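PDB 3ELE: amino Transferase from Eubacterium rectale, which probably transfers amino groups between amino acids and keto acids with pyridoxal-5'-phosphate as cofactor, as a class I and II aminotransferase. Local coordinates for residues Y236-L241 and P263-D268; K196-L201 and I212-D217; Y38-G43 and E380-S385. All blocks are in the same frame, centred on the assembly; numbering follows the deposited sequence.

Interactions 1 and 2 meet in the large mixed sheet that carries the cofactor, where strands 240-245 and 213-217 are neighbours. They touch through the Y237 hydroxyl on the carbonyl of I212 and through a backbone bond between L241 and A216. Interaction 2 is wholly buried and almost wholly aliphatic where helix meets strand; interaction 1, at one end of the strands of the same sheet, is partly exposed and relies on an amide and backbone carbonyls. Interaction 3 lies on the opposite side of the chain's centre, its centre about 41 Å from that of interaction 1. Partly buried too, it joins regions far apart in sequence through aromatic rings and selenium, and encloses the other two along the chain.

Interaction 1. Residues Y236-L241 and P263-D268; sequences YYDNTL and PDEVYD
At one end of the large mixed sheet, beside the start of strand 240-245 and past the end of strand 258-261, the turn that leads into strand 240-245 meets the loop before helix 269-282, and N239 is joined to Y267 there. N239 is the centre of an inverse gamma turn, and its side chain, with CG beside the backbone N and anti to the carbonyl carbon (chi1 -68°), extends to the opposing loop. Its OD1 accepts the backbone N of Y267 at 2.8 Å, with the donor in the carbonyl plane and an N-H...O angle of 157°. The same OD1 lies 3.2 Å from V266 CA and sits at the edge of the Y267 ring, in its plane, 3.8 Å from CD1.

P263 to V266 form a type I beta turn, three residues of which lie against 238-240. V266 CG1 rests 3.6 Å from D238 O, and P263 brings CG and CD to the carbonyl of T240, CD standing 3.1 Å from T240 O. D238 and E265 cross at about a right angle; D238 CB approaches E265 O at 3.2 Å. The two carboxylates diverge, and E265 bends at chi2 to carry OE2 to H96. The Y267 hydroxyl is hydrogen-bonded to E271, and its side chain packs on V4 of the second subunit.

A single amide oxygen thus ties the two loops by one directional bond, supplemented by carbon-to-carbonyl packing. With D238 OD1 and E265 OE1 5.7 Å apart, any like-charge repulsion is probably modest.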
loop_
_atom_site.group_PDB
_atom_site.type_symbol
_atom_site.label_atom_id
_atom_site.label_comp_id
_atom_site.label_asym_id
_atom_site.label_seq_id
_atom_site.Cartn_x
_atom_site.Cartn_y
_atom_site.Cartn_z
ATOM N N TYR A 236 -10.162 -27.906 0.194
ATOM C CA TYR A 236 -11.528 -28.254 0.617
ATOM C C TYR A 236 -12.637 -27.487 -0.112
ATOM O O TYR A 236 -13.766 -27.972 -0.214
ATOM C CB TYR A 236 -11.638 -28.011 2.133
ATOM C CG TYR A 236 -10.699 -28.887 2.942
ATOM C CD1 TYR A 236 -9.381 -28.478 3.215
ATOM C CD2 TYR A 236 -11.118 -30.144 3.422
ATOM C CE1 TYR A 236 -8.501 -29.290 3.950
ATOM C CE2 TYR A 236 -10.242 -30.970 4.151
ATOM C CZ TYR A 236 -8.941 -30.533 4.413
ATOM O OH TYR A 236 -8.084 -31.340 5.116
ATOM N N TYR A 237 -12.319 -26.275 -0.574
ATOM C CA TYR A 237 -13.257 -25.409 -1.231
ATOM C C TYR A 237 -12.571 -24.737 -2.430
ATOM O O TYR A 237 -11.515 -24.112 -2.293
ATOM C CB TYR A 237 -13.778 -24.384 -0.213
ATOM C CG TYR A 237 -14.983 -23.612 -0.702
ATOM C CD1 TYR A 237 -16.208 -24.255 -0.887
ATOM C CD2 TYR A 237 -14.917 -22.241 -0.949
ATOM C CE1 TYR A 237 -17.340 -23.564 -1.340
ATOM C CE2 TYR A 237 -16.058 -21.537 -1.414
ATOM C CZ TYR A 237 -17.258 -22.205 -1.598
ATOM O OH TYR A 237 -18.371 -21.537 -2.046
ATOM N N ASP A 238 -13.179 -24.882 -3.602
ATOM C CA ASP A 238 -12.599 -24.364 -4.843
ATOM C C ASP A 238 -12.453 -22.839 -4.848
ATOM O O ASP A 238 -11.346 -22.331 -5.031
ATOM C CB ASP A 238 -13.398 -24.862 -6.054
ATOM C CG ASP A 238 -13.151 -26.329 -6.375
ATOM O OD1 ASP A 238 -12.202 -26.961 -5.851
ATOM O OD2 ASP A 238 -13.912 -26.850 -7.195
ATOM N N ASN A 239 -13.550 -22.142 -4.563
ATOM C CA ASN A 239 -13.585 -20.660 -4.517
ATOM C C ASN A 239 -13.061 -20.107 -3.188
ATOM O O ASN A 239 -13.788 -19.588 -2.371
ATOM C CB ASN A 239 -14.998 -20.156 -4.862
ATOM C CG ASN A 239 -15.370 -20.427 -6.311
ATOM O OD1 ASN A 239 -14.629 -20.073 -7.214
ATOM N ND2 ASN A 239 -16.522 -21.040 -6.533
ATOM N N THR A 240 -11.753 -20.220 -3.009
ATOM C CA THR A 240 -11.065 -19.756 -1.816
ATOM C C THR A 240 -9.954 -18.829 -2.254
ATOM O O THR A 240 -9.196 -19.172 -3.169
ATOM C CB THR A 240 -10.450 -20.933 -1.068
ATOM O OG1 THR A 240 -11.476 -21.850 -0.705
ATOM C CG2 THR A 240 -9.630 -20.493 0.216
ATOM N N LEU A 241 -9.897 -17.659 -1.616
ATOM C CA LEU A 241 -8.826 -16.680 -1.760
ATOM C C LEU A 241 -8.088 -16.723 -0.439
ATOM O O LEU A 241 -8.737 -16.681 0.605
ATOM C CB LEU A 241 -9.387 -15.277 -2.006
ATOM C CG LEU A 241 -10.025 -15.061 -3.380
ATOM C CD1 LEU A 241 -10.915 -13.812 -3.403
ATOM C CD2 LEU A 241 -8.921 -15.001 -4.451
ATOM N N PRO A 263 -6.220 -19.685 -6.489
ATOM C CA PRO A 263 -6.133 -21.035 -7.108
ATOM C C PRO A 263 -6.718 -21.131 -8.515
ATOM O O PRO A 263 -7.574 -20.333 -8.877
ATOM C CB PRO A 263 -6.954 -21.923 -6.144
ATOM C CG PRO A 263 -7.016 -21.159 -4.879
ATOM C CD PRO A 263 -7.018 -19.729 -5.254
ATOM N N ASP A 264 -6.253 -22.109 -9.285
ATOM C CA ASP A 264 -6.794 -22.375 -10.613
ATOM C C ASP A 264 -8.239 -22.884 -10.541
ATOM O O ASP A 264 -9.006 -22.624 -11.460
ATOM C CB ASP A 264 -5.920 -23.375 -11.416
ATOM C CG ASP A 264 -4.634 -22.757 -11.967
ATOM O OD1 ASP A 264 -4.329 -21.566 -11.726
ATOM O OD2 ASP A 264 -3.909 -23.496 -12.670
ATOM N N GLU A 265 -8.616 -23.530 -9.428
ATOM C CA GLU A 265 -9.947 -24.132 -9.259
ATOM C C GLU A 265 -11.061 -23.158 -8.917
ATOM O O GLU A 265 -12.193 -23.584 -8.773
ATOM C CB GLU A 265 -9.930 -25.310 -8.259
ATOM C CG GLU A 265 -9.089 -26.518 -8.720
ATOM C CD GLU A 265 -7.591 -26.262 -8.723
ATOM O OE1 GLU A 265 -7.113 -25.456 -7.901
ATOM O OE2 GLU A 265 -6.883 -26.860 -9.544
ATOM N N VAL A 266 -10.766 -21.866 -8.769
ATOM C CA VAL A 266 -11.816 -20.849 -8.635
ATOM C C VAL A 266 -12.606 -20.852 -9.952
ATOM O O VAL A 266 -12.064 -21.285 -10.984
ATOM C CB VAL A 266 -11.284 -19.424 -8.308
ATOM C CG1 VAL A 266 -10.671 -19.394 -6.918
ATOM C CG2 VAL A 266 -10.284 -18.914 -9.359
ATOM N N TYR A 267 -13.864 -20.396 -9.897
ATOM C CA TYR A 267 -14.814 -20.375 -11.041
ATOM C C TYR A 267 -14.175 -19.933 -12.381
ATOM O O TYR A 267 -14.464 -20.513 -13.425
ATOM C CB TYR A 267 -16.070 -19.498 -10.705
ATOM C CG TYR A 267 -15.780 -18.014 -10.811
ATOM C CD1 TYR A 267 -14.923 -17.367 -9.882
ATOM C CD2 TYR A 267 -16.242 -17.272 -11.896
ATOM C CE1 TYR A 267 -14.590 -16.013 -10.025
ATOM C CE2 TYR A 267 -15.914 -15.921 -12.036
ATOM C CZ TYR A 267 -15.087 -15.299 -11.087
ATOM O OH TYR A 267 -14.763 -13.966 -11.206
ATOM N N ASP A 268 -13.302 -18.920 -12.320
ATOM C CA ASP A 268 -12.593 -18.364 -13.485
ATOM C C ASP A 268 -11.329 -17.643 -12.954
ATOM O O ASP A 268 -11.384 -16.472 -12.599
ATOM C CB ASP A 268 -13.538 -17.420 -14.276
ATOM C CG ASP A 268 -12.986 -17.006 -15.645
ATOM O OD1 ASP A 268 -11.756 -16.926 -15.855
ATOM O OD2 ASP A 268 -13.821 -16.751 -16.537
#

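Interaction 2. Residues K196-L201 and I212-D217; sequences KLSDLL and IFIIAD. With PLP (pyridoxal-5'-phosphate), chain E.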
loop_
_atom_site.group_PDB
_atom_site.type_symbol
_atom_site.label_atom_id
_atom_site.label_comp_id
_atom_site.label_asym_id
_atom_site.label_seq_id
_atom_site.Cartn_x
_atom_site.Cartn_y
_atom_site.Cartn_z
ATOM N N LYS A 196 -17.533 -28.890 6.739
ATOM C CA LYS A 196 -18.959 -28.470 6.865
ATOM C C LYS A 196 -19.196 -27.099 6.224
ATOM O O LYS A 196 -20.209 -26.901 5.560
ATOM C CB LYS A 196 -19.446 -28.439 8.323
ATOM C CG LYS A 196 -19.579 -29.805 8.978
ATOM C CD LYS A 196 -20.232 -29.745 10.385
ATOM C CE LYS A 196 -21.751 -29.408 10.292
ATOM N NZ LYS A 196 -22.550 -29.646 11.544
ATOM N N LEU A 197 -18.253 -26.173 6.444
ATOM C CA LEU A 197 -18.268 -24.827 5.849
ATOM C C LEU A 197 -18.248 -24.920 4.344
ATOM O O LEU A 197 -19.045 -24.266 3.672
ATOM C CB LEU A 197 -17.042 -24.006 6.285
ATOM C CG LEU A 197 -16.921 -22.568 5.761
ATOM C CD1 LEU A 197 -17.996 -21.732 6.383
ATOM C CD2 LEU A 197 -15.536 -22.005 6.070
ATOM N N SER A 198 -17.327 -25.737 3.826
ATOM C CA SER A 198 -17.184 -25.930 2.389
ATOM C C SER A 198 -18.445 -26.525 1.772
ATOM O O SER A 198 -18.899 -26.025 0.760
ATOM C CB SER A 198 -15.960 -26.767 2.082
ATOM O OG SER A 198 -14.819 -26.126 2.635
ATOM N N ASP A 199 -19.034 -27.526 2.422
ATOM C CA ASP A 199 -20.298 -28.123 1.936
ATOM C C ASP A 199 -21.465 -27.131 1.953
ATOM O O ASP A 199 -22.239 -27.086 1.007
ATOM C CB ASP A 199 -20.694 -29.368 2.746
ATOM C CG ASP A 199 -19.692 -30.516 2.618
ATOM O OD1 ASP A 199 -18.916 -30.573 1.630
ATOM O OD2 ASP A 199 -19.698 -31.375 3.524
ATOM N N LEU A 200 -21.571 -26.345 3.021
ATOM C CA LEU A 200 -22.621 -25.333 3.176
ATOM C C LEU A 200 -22.536 -24.268 2.085
ATOM O O LEU A 200 -23.532 -23.972 1.427
ATOM C CB LEU A 200 -22.545 -24.669 4.567
ATOM C CG LEU A 200 -23.538 -23.541 4.913
ATOM C CD1 LEU A 200 -24.997 -23.999 4.824
ATOM C CD2 LEU A 200 -23.190 -22.979 6.300
ATOM N N LEU A 201 -21.345 -23.705 1.901
ATOM C CA LEU A 201 -21.120 -22.647 0.910
ATOM C C LEU A 201 -21.261 -23.125 -0.525
ATOM O O LEU A 201 -21.812 -22.392 -1.365
ATOM C CB LEU A 201 -19.778 -21.944 1.154
ATOM C CG LEU A 201 -19.616 -21.201 2.490
ATOM C CD1 LEU A 201 -18.304 -20.401 2.446
ATOM C CD2 LEU A 201 -20.778 -20.287 2.788
ATOM N N ILE A 212 -19.847 -18.079 -3.573
ATOM C CA ILE A 212 -19.638 -17.405 -2.280
ATOM C C ILE A 212 -18.199 -17.779 -1.977
ATOM O O ILE A 212 -17.892 -18.959 -1.771
ATOM C CB ILE A 212 -20.563 -17.905 -1.158
ATOM C CG1 ILE A 212 -22.035 -17.696 -1.520
ATOM C CG2 ILE A 212 -20.247 -17.181 0.170
ATOM C CD1 ILE A 212 -23.001 -18.406 -0.596
ATOM N N PHE A 213 -17.312 -16.794 -1.980
ATOM C CA PHE A 213 -15.903 -17.046 -1.682
ATOM C C PHE A 213 -15.615 -17.257 -0.218
ATOM O O PHE A 213 -16.353 -16.785 0.629
ATOM C CB PHE A 213 -15.019 -15.912 -2.214
ATOM C CG PHE A 213 -14.860 -15.971 -3.674
ATOM C CD1 PHE A 213 -15.835 -15.425 -4.517
ATOM C CD2 PHE A 213 -13.782 -16.663 -4.231
ATOM C CE1 PHE A 213 -15.711 -15.544 -5.894
ATOM C CE2 PHE A 213 -13.649 -16.781 -5.596
ATOM C CZ PHE A 213 -14.605 -16.223 -6.424
ATOM N N ILE A 214 -14.569 -18.032 0.059
ATOM C CA ILE A 214 -13.973 -18.107 1.388
ATOM C C ILE A 214 -12.794 -17.139 1.248
ATOM O O ILE A 214 -12.027 -17.247 0.299
ATOM C CB ILE A 214 -13.429 -19.503 1.767
ATOM C CG1 ILE A 214 -14.560 -20.449 2.143
ATOM C CG2 ILE A 214 -12.462 -19.430 2.991
ATOM C CD1 ILE A 214 -14.093 -21.900 2.516
ATOM N N ILE A 215 -12.706 -16.153 2.137
ATOM C CA ILE A 215 -11.566 -15.238 2.207
ATOM C C ILE A 215 -10.866 -15.697 3.465
ATOM O O ILE A 215 -11.374 -15.458 4.552
ATOM C CB ILE A 215 -11.985 -13.743 2.254
ATOM C CG1 ILE A 215 -12.798 -13.373 1.020
ATOM C CG2 ILE A 215 -10.777 -12.825 2.358
ATOM C CD1 ILE A 215 -14.296 -13.525 1.208
ATOM N N ALA A 216 -9.733 -16.399 3.301
ATOM C CA ALA A 216 -8.960 -16.978 4.386
ATOM C C ALA A 216 -7.855 -16.035 4.828
ATOM O O ALA A 216 -6.857 -15.878 4.121
ATOM C CB ALA A 216 -8.356 -18.342 3.955
ATOM N N ASP A 217 -8.021 -15.459 6.024
ATOM C CA ASP A 217 -7.079 -14.508 6.627
ATOM C C ASP A 217 -6.123 -15.332 7.473
ATOM O O ASP A 217 -6.409 -15.617 8.639
ATOM C CB ASP A 217 -7.860 -13.487 7.476
ATOM C CG ASP A 217 -7.021 -12.352 7.965
ATOM O OD1 ASP A 217 -5.919 -12.142 7.435
ATOM O OD2 ASP A 217 -7.499 -11.635 8.861
HETATM N N1 PLP E . -5.616 -10.278 10.208
HETATM C C2 PLP E . -5.631 -10.491 11.588
HETATM C C2A PLP E . -6.628 -11.442 12.168
HETATM C C3 PLP E . -4.696 -9.841 12.419
HETATM O O3 PLP E . -4.692 -10.059 13.775
HETATM C C4 PLP E . -3.761 -8.934 11.866
HETATM C C4A PLP E . -3.118 -7.964 12.841
HETATM O O4A PLP E . -3.686 -6.909 13.125
HETATM C C5 PLP E . -3.765 -8.735 10.452
HETATM C C6 PLP E . -4.703 -9.411 9.632
HETATM C C5A PLP E . -2.833 -7.765 9.757
HETATM O O4P PLP E . -1.641 -8.344 9.328
HETATM P P PLP E . -0.645 -7.428 8.452
HETATM O O1P PLP E . 0.067 -8.278 7.439
HETATM O O2P PLP E . 0.415 -6.860 9.351
HETATM O O3P PLP E . -1.364 -6.317 7.759
#
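L197 and L201, one helical turn apart, reach the segment 212-217 with different first torsions. In L197 the CG is trans to the backbone N (chi1 -179°), which extends its CD2 until it meets I214 CD1 tip to tip at 3.8 Å. L201 instead has CG beside its backbone N (chi1 -63°), and the two methyls of its fork part company: CD1 rests on I214 CG1 in the strand at 3.8 Å, while CD2 lies 4.1 Å from CG2 of I212, just before it. The leucine crosses both isoleucines at about a right angle. I214 is therefore gripped at two points of one branch, CG1 by L201 and the terminal CD1 by L197.

No hydrogen bond crosses the interface. The chains approach most closely at L201 and I212, whose CA atoms are 6.3 Å apart, and the helix segment runs at 146° to the strand with their axes 10.1 Å apart at closest approach. S198 turns its OG to the carbonyl of I194, one turn earlier, so its hydroxyl is satisfied within the helix. Y237, I169 and V176 also pack on L201, and Y237 and I178 on I214.

Further along the same strand, D217 points its carboxylate at the cofactor: OD2 lies 2.7 Å from N1 of pyridoxal-5'-phosphate and is hydrogen-bonded to the hydroxyl of Y137. This aspartate at the pyridine nitrogen is the hallmark of the fold type I aminotransferases. Strand 173-178, helix 191-208 and strand 213-217 form a beta-alpha-beta unit of that fold, with the aliphatic helix-on-strand layer at the N-terminal end of the strand and the cofactor pocket at its C-terminal end.

Interaction 3. Residues Y38-G43 and E380-S385; sequences YDFSIG and EMIKHS
Y38 comes closest to S385, their CA atoms 5.9 Å apart, where the short strand 38-39 and the loop after it pass alongside helix 379-396. The Y38 ring lies against the helix backbone: S385 CA sits over one face, 3.7 Å from the ring centroid in a CH-pi contact, and S385 CB comes within 3.5 Å of CD1. Selenomethionine M381, in the conformer described, one of two, lies between Y38 and F40. Its chain, bent at chi2 and chi3 (-79° and -89°), brings SE to the edge of the Y38 ring and 3.5 Å from F40 CZ, giving a Met-aromatic contact with each ring. The methyl beyond it, CE, lies over one face of F40, 3.8 Å from the centroid, and also approaches the carbonyl oxygen of D39.

Strand 38-39 pairs in parallel with strand 357-358, and F40 is backbone-bonded to S374 of strand 370-374, consistent with the small domain of fold type I aminotransferases, which N-terminal and C-terminal parts build together. F40 is hemmed in further by F389 of the last helix, by I382 CG1 at its edge, and by S385 OG, 3.7 Å from CZ. S385 OG is turned back to I382 O in a 2.6 Å hydrogen bond. D39 OD1 accepts both S41 N, closing an Asx turn, and S41 OG at 2.6 Å, which probably steadies the bend where 38-43 turns away from helix 379-396.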
loop_
_atom_site.group_PDB
_atom_site.type_symbol
_atom_site.label_atom_id
_atom_site.label_comp_id
_atom_site.label_asym_id
_atom_site.label_seq_id
_atom_site.Cartn_x
_atom_site.Cartn_y
_atom_site.Cartn_z
ATOM N N TYR A 38 0.649 -4.326 33.945
ATOM C CA TYR A 38 0.432 -5.609 33.269
ATOM C C TYR A 38 -0.384 -5.375 32.012
ATOM O O TYR A 38 -1.614 -5.546 31.966
ATOM C CB TYR A 38 -0.175 -6.603 34.256
ATOM C CG TYR A 38 0.587 -6.549 35.579
ATOM C CD1 TYR A 38 1.878 -7.047 35.675
ATOM C CD2 TYR A 38 0.029 -5.944 36.710
ATOM C CE1 TYR A 38 2.615 -6.972 36.898
ATOM C CE2 TYR A 38 0.751 -5.875 37.960
ATOM C CZ TYR A 38 2.042 -6.383 38.036
ATOM O OH TYR A 38 2.742 -6.313 39.257
ATOM N N ASP A 39 0.356 -4.980 30.981
ATOM C CA ASP A 39 -0.199 -4.636 29.687
ATOM C C ASP A 39 -0.325 -5.828 28.750
ATOM O O ASP A 39 0.677 -6.283 28.167
ATOM C CB ASP A 39 0.664 -3.538 29.053
ATOM C CG ASP A 39 0.154 -3.069 27.714
ATOM O OD1 ASP A 39 -1.032 -3.315 27.357
ATOM O OD2 ASP A 39 0.980 -2.425 27.017
ATOM N N PHE A 40 -1.575 -6.295 28.596
ATOM C CA PHE A 40 -1.935 -7.360 27.671
ATOM C C PHE A 40 -2.817 -6.822 26.535
ATOM O O PHE A 40 -3.557 -7.601 25.937
ATOM C CB PHE A 40 -2.714 -8.475 28.392
ATOM C CG PHE A 40 -2.041 -9.017 29.619
ATOM C CD1 PHE A 40 -1.122 -10.066 29.536
ATOM C CD2 PHE A 40 -2.378 -8.525 30.872
ATOM C CE1 PHE A 40 -0.530 -10.583 30.681
ATOM C CE2 PHE A 40 -1.780 -9.027 32.024
ATOM C CZ PHE A 40 -0.862 -10.058 31.926
ATOM N N SER A 41 -2.708 -5.530 26.193
ATOM C CA SER A 41 -3.588 -4.893 25.191
ATOM C C SER A 41 -3.229 -5.095 23.699
ATOM O O SER A 41 -3.823 -5.942 23.050
ATOM C CB SER A 41 -3.768 -3.396 25.505
ATOM O OG SER A 41 -2.557 -2.681 25.318
ATOM N N ILE A 42 -2.276 -4.330 23.160
ATOM C CA ILE A 42 -1.943 -4.390 21.714
ATOM C C ILE A 42 -1.264 -5.711 21.290
ATOM O O ILE A 42 -0.389 -6.215 21.995
ATOM C CB ILE A 42 -1.127 -3.133 21.202
ATOM C CG1 ILE A 42 0.246 -3.001 21.873
ATOM C CG2 ILE A 42 -1.956 -1.835 21.400
ATOM C CD1 ILE A 42 1.046 -1.764 21.392
ATOM N N GLY A 43 -1.694 -6.243 20.141
ATOM C CA GLY A 43 -1.210 -7.511 19.604
ATOM C C GLY A 43 -0.017 -7.451 18.666
ATOM O O GLY A 43 -0.102 -7.953 17.540
ATOM N N GLU A 380 8.186 -12.850 32.151
ATOM C CA GLU A 380 8.276 -12.459 33.570
ATOM C C GLU A 380 7.114 -11.547 34.002
ATOM O O GLU A 380 6.698 -11.619 35.160
ATOM C CB GLU A 380 9.644 -11.835 33.919
ATOM C CG GLU A 380 10.884 -12.629 33.435
ATOM C CD GLU A 380 10.809 -14.138 33.694
ATOM O OE1 GLU A 380 10.828 -14.555 34.867
ATOM O OE2 GLU A 380 10.752 -14.903 32.703
HETATM N N MSE A 381 6.604 -10.719 33.078
HETATM C CA MSE A 381 5.463 -9.849 33.358
HETATM C C MSE A 381 4.224 -10.721 33.640
HETATM O O MSE A 381 3.440 -10.396 34.531
HETATM C CB MSE A 381 5.225 -8.844 32.208
HETATM C CG MSE A 381 4.070 -7.883 32.415
HETATM SE SE MSE A 381 2.328 -8.709 32.029
HETATM C CE MSE A 381 2.134 -8.357 30.117
ATOM N N ILE A 382 4.051 -11.818 32.884
ATOM C CA ILE A 382 2.923 -12.755 33.101
ATOM C C ILE A 382 2.953 -13.314 34.541
ATOM O O ILE A 382 1.927 -13.334 35.212
ATOM C CB ILE A 382 2.886 -13.951 32.091
ATOM C CG1 ILE A 382 2.731 -13.458 30.657
ATOM C CG2 ILE A 382 1.709 -14.886 32.412
ATOM C CD1 ILE A 382 2.655 -14.586 29.624
ATOM N N LYS A 383 4.137 -13.714 35.016
ATOM C CA LYS A 383 4.300 -14.226 36.398
ATOM C C LYS A 383 4.059 -13.142 37.453
ATOM O O LYS A 383 3.377 -13.396 38.453
ATOM C CB LYS A 383 5.693 -14.822 36.626
ATOM C CG LYS A 383 6.061 -15.967 35.700
ATOM C CD LYS A 383 7.367 -16.568 36.129
ATOM C CE LYS A 383 7.790 -17.697 35.233
ATOM N NZ LYS A 383 9.024 -18.328 35.789
ATOM N N HIS A 384 4.588 -11.936 37.200
ATOM C CA HIS A 384 4.425 -10.806 38.150
ATOM C C HIS A 384 2.976 -10.286 38.168
ATOM O O HIS A 384 2.551 -9.670 39.140
ATOM C CB HIS A 384 5.406 -9.643 37.885
ATOM C CG HIS A 384 6.846 -10.059 37.836
ATOM N ND1 HIS A 384 7.718 -9.602 36.871
ATOM C CD2 HIS A 384 7.538 -10.955 38.573
ATOM C CE1 HIS A 384 8.900 -10.162 37.049
ATOM N NE2 HIS A 384 8.819 -10.987 38.076
ATOM N N SER A 385 2.206 -10.558 37.113
ATOM C CA SER A 385 0.795 -10.144 37.043
ATOM C C SER A 385 -0.174 -10.961 37.906
ATOM O O SER A 385 -1.275 -10.473 38.193
ATOM C CB SER A 385 0.287 -10.208 35.608
ATOM O OG SER A 385 0.088 -11.545 35.172
#